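Long-range contacts in phenolic acid decarboxylase (Sedimentibacter hydroxybenzoicus, PDB 7AE5), which catalyses the reversible, non-oxidative decarboxylation of 4-hydroxybenzoate and 3,4-dihydroxybenzoate under anaerobic conditions, using prenylated FMN and manganese: residues K145-T150 and A204-N209; S257-E262 and D295-R300. All blocks are in the same frame, centred on the assembly; numbering follows the deposited sequence.

Contacts 1 and 2 are successive antiparallel strand pairings in one sheet of the UbiD Rift-related domain, their centres about 9 Å apart. The inner strands of the two, 201-207 and 259-265, are themselves neighbours, so the order runs 147-150, 201-207, 259-265, 287-299. Ile205 O and Leu261 N, 2.6 Å apart, are probably hydrogen-bonded across that middle seam, as are Asn209 OD1 and Ser257 OG, also at 2.6 Å. Contact 1 is the one beside the cofactor region: the side chain of Val148 comes within about 4 Å of those of Tyr167 and Met184, both predicted to bind prenylated FMN. Contact 2 carries the sheet outward from there.

Contact 1 of 2, residues K145-T150 and A204-N209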
loop_
_atom_site.group_PDB
_atom_site.type_symbol
_atom_site.label_atom_id
_atom_site.label_comp_id
_atom_site.label_asym_id
_atom_site.label_seq_id
_atom_site.Cartn_x
_atom_site.Cartn_y
_atom_site.Cartn_z
ATOM N N LYS C 145 -34.314 21.258 21.620
ATOM C CA LYS C 145 -34.903 21.425 20.296
ATOM C C LYS C 145 -35.406 22.849 20.080
ATOM O O LYS C 145 -36.398 23.061 19.373
ATOM C CB LYS C 145 -36.041 20.427 20.077
ATOM C CG LYS C 145 -36.271 20.051 18.624
ATOM C CD LYS C 145 -37.540 19.243 18.474
ATOM C CE LYS C 145 -37.743 18.796 17.042
ATOM N NZ LYS C 145 -38.918 17.889 16.935
ATOM N N ALA C 146 -34.737 23.831 20.672
ATOM C CA ALA C 146 -35.160 25.214 20.534
ATOM C C ALA C 146 -34.633 25.822 19.240
ATOM O O ALA C 146 -33.586 25.424 18.720
ATOM C CB ALA C 146 -34.684 26.041 21.726
ATOM N N SER C 147 -35.378 26.793 18.718
ATOM C CA SER C 147 -34.960 27.598 17.574
ATOM C C SER C 147 -34.605 28.987 18.091
ATOM O O SER C 147 -35.486 29.740 18.522
ATOM C CB SER C 147 -36.056 27.653 16.513
ATOM O OG SER C 147 -36.558 26.357 16.237
ATOM N N VAL C 148 -33.319 29.324 18.044
ATOM C CA VAL C 148 -32.779 30.504 18.712
ATOM C C VAL C 148 -32.576 31.607 17.684
ATOM O O VAL C 148 -31.921 31.395 16.654
ATOM C CB VAL C 148 -31.464 30.169 19.436
ATOM C CG1 VAL C 148 -30.677 31.437 19.736
ATOM C CG2 VAL C 148 -31.743 29.376 20.704
ATOM N N VAL C 149 -33.117 32.790 17.972
ATOM C CA VAL C 149 -33.184 33.897 17.023
ATOM C C VAL C 149 -32.230 34.999 17.465
ATOM O O VAL C 149 -32.301 35.470 18.607
ATOM C CB VAL C 149 -34.618 34.438 16.900
ATOM C CG1 VAL C 149 -34.760 35.288 15.650
ATOM C CG2 VAL C 149 -35.617 33.293 16.895
ATOM N N THR C 150 -31.344 35.408 16.558
ATOM C CA THR C 150 -30.452 36.543 16.755
ATOM C C THR C 150 -30.548 37.468 15.548
ATOM O O THR C 150 -31.117 37.113 14.512
ATOM C CB THR C 150 -28.994 36.104 16.960
ATOM O OG1 THR C 150 -28.358 35.942 15.685
ATOM C CG2 THR C 150 -28.914 34.802 17.737
ATOM N N ALA C 204 -33.854 35.491 21.327
ATOM C CA ALA C 204 -35.155 34.887 21.564
ATOM C C ALA C 204 -35.047 33.383 21.363
ATOM O O ALA C 204 -34.439 32.920 20.393
ATOM C CB ALA C 204 -36.223 35.468 20.634
ATOM N N ILE C 205 -35.628 32.625 22.287
ATOM C CA ILE C 205 -35.564 31.167 22.277
ATOM C C ILE C 205 -36.987 30.650 22.126
ATOM O O ILE C 205 -37.797 30.769 23.055
ATOM C CB ILE C 205 -34.905 30.614 23.549
ATOM C CG1 ILE C 205 -33.482 31.155 23.694
ATOM C CG2 ILE C 205 -34.890 29.098 23.531
ATOM C CD1 ILE C 205 -32.902 30.961 25.075
ATOM N N THR C 206 -37.296 30.082 20.965
ATOM C CA THR C 206 -38.634 29.583 20.674
ATOM C C THR C 206 -38.671 28.065 20.783
ATOM O O THR C 206 -37.775 27.371 20.290
ATOM C CB THR C 206 -39.094 30.018 19.281
ATOM O OG1 THR C 206 -38.356 29.302 18.283
ATOM C CG2 THR C 206 -38.881 31.515 19.094
ATOM N N ILE C 207 -39.716 27.555 21.433
ATOM C CA ILE C 207 -39.889 26.132 21.693
ATOM C C ILE C 207 -41.263 25.712 21.192
ATOM O O ILE C 207 -42.251 26.428 21.394
ATOM C CB ILE C 207 -39.732 25.810 23.195
ATOM C CG1 ILE C 207 -38.385 26.322 23.713
ATOM C CG2 ILE C 207 -39.872 24.316 23.448
ATOM C CD1 ILE C 207 -38.305 26.424 25.221
ATOM N N GLY C 208 -41.326 24.554 20.537
ATOM C CA GLY C 208 -42.579 24.059 19.998
ATOM C C GLY C 208 -42.994 24.795 18.741
ATOM O O GLY C 208 -43.764 25.757 18.805
ATOM N N ASN C 209 -42.501 24.347 17.589
ATOM C CA ASN C 209 -42.651 25.092 16.351
ATOM C C ASN C 209 -43.173 24.200 15.234
ATOM O O ASN C 209 -43.167 22.969 15.327
ATOM C CB ASN C 209 -41.318 25.715 15.909
ATOM C CG ASN C 209 -40.892 26.868 16.792
ATOM O OD1 ASN C 209 -41.566 27.897 16.857
ATOM N ND2 ASN C 209 -39.762 26.708 17.470
HETATM O O HOH W 1 -38.012 24.315 17.113
HETATM O O HOH W 2 -38.937 22.698 20.253
#
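Thr206 sets its hydroxyl alongside Ser147, with OG1 3.3 Å from Ser147 CB and 2.9 Å from Ser147 O, to which it donates a hydrogen bond. That bond lies in the carbonyl plane, on a lone pair. Ser147 O also accepts from Thr206 N, which stands 38° above the plane, so two donors of one residue grip a single oxygen. A chi1 of 71°, with OG1 between the backbone N and the carbonyl carbon, brings the hydroxyl to this carbonyl. With its proton committed there, Thr206 OG1 accepts from Asn209 ND2 at 3.1 Å; Asn209 OD1 has Ser257 OG as its partner. One water joins Asn209 ND2 to Ser147 OG and Lys145 O, and a second links Lys145 O to Gly208 N, carrying the pairing past the last direct bonds.

Strands 147-150 and 204-207 run antiparallel, closed by Ser147 N to Thr206 O and by the reciprocal bonds of Val149 and Ala204. On the same face as Ser147 and Thr206, Val149 CB rests 4.2 Å from Ala204 CB. On the other face Val148 and Ile205 lie side by side, pointing the same way, with Val148 CG2 3.9 Å from Ile205 CG1. Ile205 CG2, anti to the backbone N, lies 3.6 Å from Ala146 CB. Beyond this pair, Val148 also bonds through its backbone to Gly165, and Ile205 to Leu261, which places both strands inside the sheet.

The chemistry is thus split: a buried hydrogen-bonded cluster of hydroxyls, amide and water beside Ser147 and Thr206 lets these polar groups satisfy one another at the end of strand 204-207, while Val148 and Ile205 make an apolar face towards the predicted cofactor site.

Contact 2 of 2, residues S257-E262 and D295-R300; sequences SEVVLE and DRITHR
Strands 259-262 and 295-299 run antiparallel, their axes 4.6 Å apart at closest and 165° between their directions, with reciprocal backbone bonds at Val260-Thr298 and Glu262-Arg296. Asp295 and Arg296 both face Glu262 in a classic beta bulge, and both backbone nitrogens donate to Glu262 O. Leu261 and Ile297 lie side by side on one face, Leu261 CD2 reaching Ile297 CG1 at 3.5 Å. On the other, Val260 and Thr298 point the same way, with Thr298 OG1 3.3 Å from Val260 CB; this hydroxyl is bonded to Cys114 O. Past it, Thr298 CG2 meets Glu262 OE2 at 3.8 Å, where the two side chains cross; the carboxylate is held by the backbone nitrogens of Asp246 and Leu247.

At the far end Arg300 N bonds to Glu258 O, and the aliphatic part of the side chain packs along the backbone of Ser257 and Glu258, Arg300 CG lying 3.1 Å from Ser257 O. A bend at chi3 (48°) carries the guanidinium past Glu258, its plane 15° from that of the carboxylate. Glu258 OE1 stays 4.6 Å from Arg300 NE and well out of the guanidinium plane, so any attraction is probably one of charge, with no N-H aimed at the oxygen. Glu258 OE1 accepts from Ile304 N and OE2 pairs with Arg9, while Arg300 pairs with Asp7. An alanine at Arg300 would strip the methylenes from Ser257 O and is likely to leave Asp7 without its salt-bridge mate.

Glu258 and Val259 form a second classic bulge opposite Ile207, while Ile297 and His299 bond through their backbones to strand 117-119; bulged antiparallel strands paired on both edges in this way belong to the large antiparallel sheet of the UbiD Rift-related domain, of the FMN-binding clan.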
loop_
_atom_site.group_PDB
_atom_site.type_symbol
_atom_site.label_atom_id
_atom_site.label_comp_id
_atom_site.label_asym_id
_atom_site.label_seq_id
_atom_site.Cartn_x
_atom_site.Cartn_y
_atom_site.Cartn_z
ATOM N N SER C 257 -45.359 29.655 17.964
ATOM C CA SER C 257 -44.550 28.908 18.918
ATOM C C SER C 257 -45.312 28.665 20.211
ATOM O O SER C 257 -46.057 29.524 20.692
ATOM C CB SER C 257 -43.255 29.648 19.230
ATOM O OG SER C 257 -42.589 30.008 18.041
ATOM N N GLU C 258 -45.099 27.483 20.782
ATOM C CA GLU C 258 -45.722 27.170 22.059
ATOM C C GLU C 258 -45.139 28.024 23.176
ATOM O O GLU C 258 -45.873 28.484 24.056
ATOM C CB GLU C 258 -45.555 25.686 22.366
ATOM C CG GLU C 258 -46.233 24.779 21.354
ATOM C CD GLU C 258 -47.636 24.398 21.769
ATOM O OE1 GLU C 258 -48.071 24.815 22.861
ATOM O OE2 GLU C 258 -48.304 23.673 21.006
ATOM N N VAL C 259 -43.825 28.246 23.158
ATOM C CA VAL C 259 -43.132 29.018 24.185
ATOM C C VAL C 259 -42.094 29.900 23.504
ATOM O O VAL C 259 -41.421 29.470 22.562
ATOM C CB VAL C 259 -42.463 28.102 25.236
ATOM C CG1 VAL C 259 -41.738 28.923 26.288
ATOM C CG2 VAL C 259 -43.483 27.184 25.896
ATOM N N VAL C 260 -41.970 31.141 23.974
ATOM C CA VAL C 260 -40.937 32.062 23.515
ATOM C C VAL C 260 -40.192 32.585 24.736
ATOM O O VAL C 260 -40.813 33.090 25.677
ATOM C CB VAL C 260 -41.519 33.231 22.697
ATOM C CG1 VAL C 260 -40.405 34.164 22.244
ATOM C CG2 VAL C 260 -42.300 32.710 21.500
ATOM N N LEU C 261 -38.869 32.461 24.720
ATOM C CA LEU C 261 -38.015 32.907 25.819
ATOM C C LEU C 261 -37.216 34.112 25.337
ATOM O O LEU C 261 -36.231 33.962 24.608
ATOM C CB LEU C 261 -37.094 31.785 26.288
ATOM C CG LEU C 261 -37.743 30.448 26.645
ATOM C CD1 LEU C 261 -36.719 29.508 27.255
ATOM C CD2 LEU C 261 -38.900 30.666 27.598
ATOM N N GLU C 262 -37.639 35.303 25.747
ATOM C CA GLU C 262 -36.927 36.525 25.407
ATOM C C GLU C 262 -35.924 36.851 26.505
ATOM O O GLU C 262 -36.277 36.890 27.687
ATOM C CB GLU C 262 -37.906 37.682 25.207
ATOM C CG GLU C 262 -38.948 37.411 24.135
ATOM C CD GLU C 262 -39.915 38.563 23.950
ATOM O OE1 GLU C 262 -39.577 39.696 24.354
ATOM O OE2 GLU C 262 -41.012 38.334 23.397
ATOM N N ASP C 295 -35.569 37.371 30.317
ATOM C CA ASP C 295 -36.244 38.577 30.782
ATOM C C ASP C 295 -37.761 38.500 30.664
ATOM O O ASP C 295 -38.465 39.162 31.435
ATOM C CB ASP C 295 -35.741 39.796 30.004
ATOM C CG ASP C 295 -34.246 40.006 30.149
ATOM O OD1 ASP C 295 -33.796 40.335 31.267
ATOM O OD2 ASP C 295 -33.522 39.845 29.144
ATOM N N ARG C 296 -38.282 37.712 29.726
ATOM C CA ARG C 296 -39.724 37.576 29.576
ATOM C C ARG C 296 -40.038 36.257 28.885
ATOM O O ARG C 296 -39.287 35.800 28.020
ATOM C CB ARG C 296 -40.324 38.745 28.787
ATOM C CG ARG C 296 -41.841 38.700 28.676
ATOM C CD ARG C 296 -42.355 39.651 27.612
ATOM N NE ARG C 296 -42.349 41.035 28.070
ATOM C CZ ARG C 296 -43.408 41.834 28.053
ATOM N NH1 ARG C 296 -44.580 41.419 27.600
ATOM N NH2 ARG C 296 -43.287 43.082 28.496
ATOM N N ILE C 297 -41.158 35.657 29.280
ATOM C CA ILE C 297 -41.678 34.443 28.664
ATOM C C ILE C 297 -43.054 34.752 28.093
ATOM O O ILE C 297 -43.913 35.298 28.795
ATOM C CB ILE C 297 -41.761 33.278 29.668
ATOM C CG1 ILE C 297 -40.364 32.778 30.029
ATOM C CG2 ILE C 297 -42.603 32.140 29.101
ATOM C CD1 ILE C 297 -40.354 31.769 31.156
ATOM N N THR C 298 -43.258 34.416 26.821
ATOM C CA THR C 298 -44.565 34.481 26.181
ATOM C C THR C 298 -44.901 33.099 25.640
ATOM O O THR C 298 -44.079 32.485 24.953
ATOM C CB THR C 298 -44.589 35.516 25.050
ATOM O OG1 THR C 298 -44.086 34.925 23.845
ATOM C CG2 THR C 298 -43.739 36.727 25.408
ATOM N N HIS C 299 -46.100 32.610 25.949
ATOM C CA HIS C 299 -46.440 31.238 25.603
ATOM C C HIS C 299 -47.932 31.109 25.330
ATOM O O HIS C 299 -48.745 31.892 25.832
ATOM C CB HIS C 299 -46.020 30.267 26.713
ATOM C CG HIS C 299 -46.822 30.397 27.971
ATOM N ND1 HIS C 299 -48.038 29.772 28.148
ATOM C CD2 HIS C 299 -46.581 31.081 29.115
ATOM C CE1 HIS C 299 -48.510 30.061 29.348
ATOM N NE2 HIS C 299 -47.646 30.855 29.954
ATOM N N ARG C 300 -48.276 30.106 24.526
ATOM C CA ARG C 300 -49.666 29.770 24.268
ATOM C C ARG C 300 -50.295 29.152 25.515
ATOM O O ARG C 300 -49.609 28.756 26.459
ATOM C CB ARG C 300 -49.769 28.803 23.088
ATOM C CG ARG C 300 -48.946 29.207 21.877
ATOM C CD ARG C 300 -49.087 28.204 20.746
ATOM N NE ARG C 300 -50.481 27.871 20.481
ATOM C CZ ARG C 300 -50.934 27.408 19.325
ATOM N NH1 ARG C 300 -50.127 27.216 18.294
ATOM N NH2 ARG C 300 -52.227 27.126 19.200
#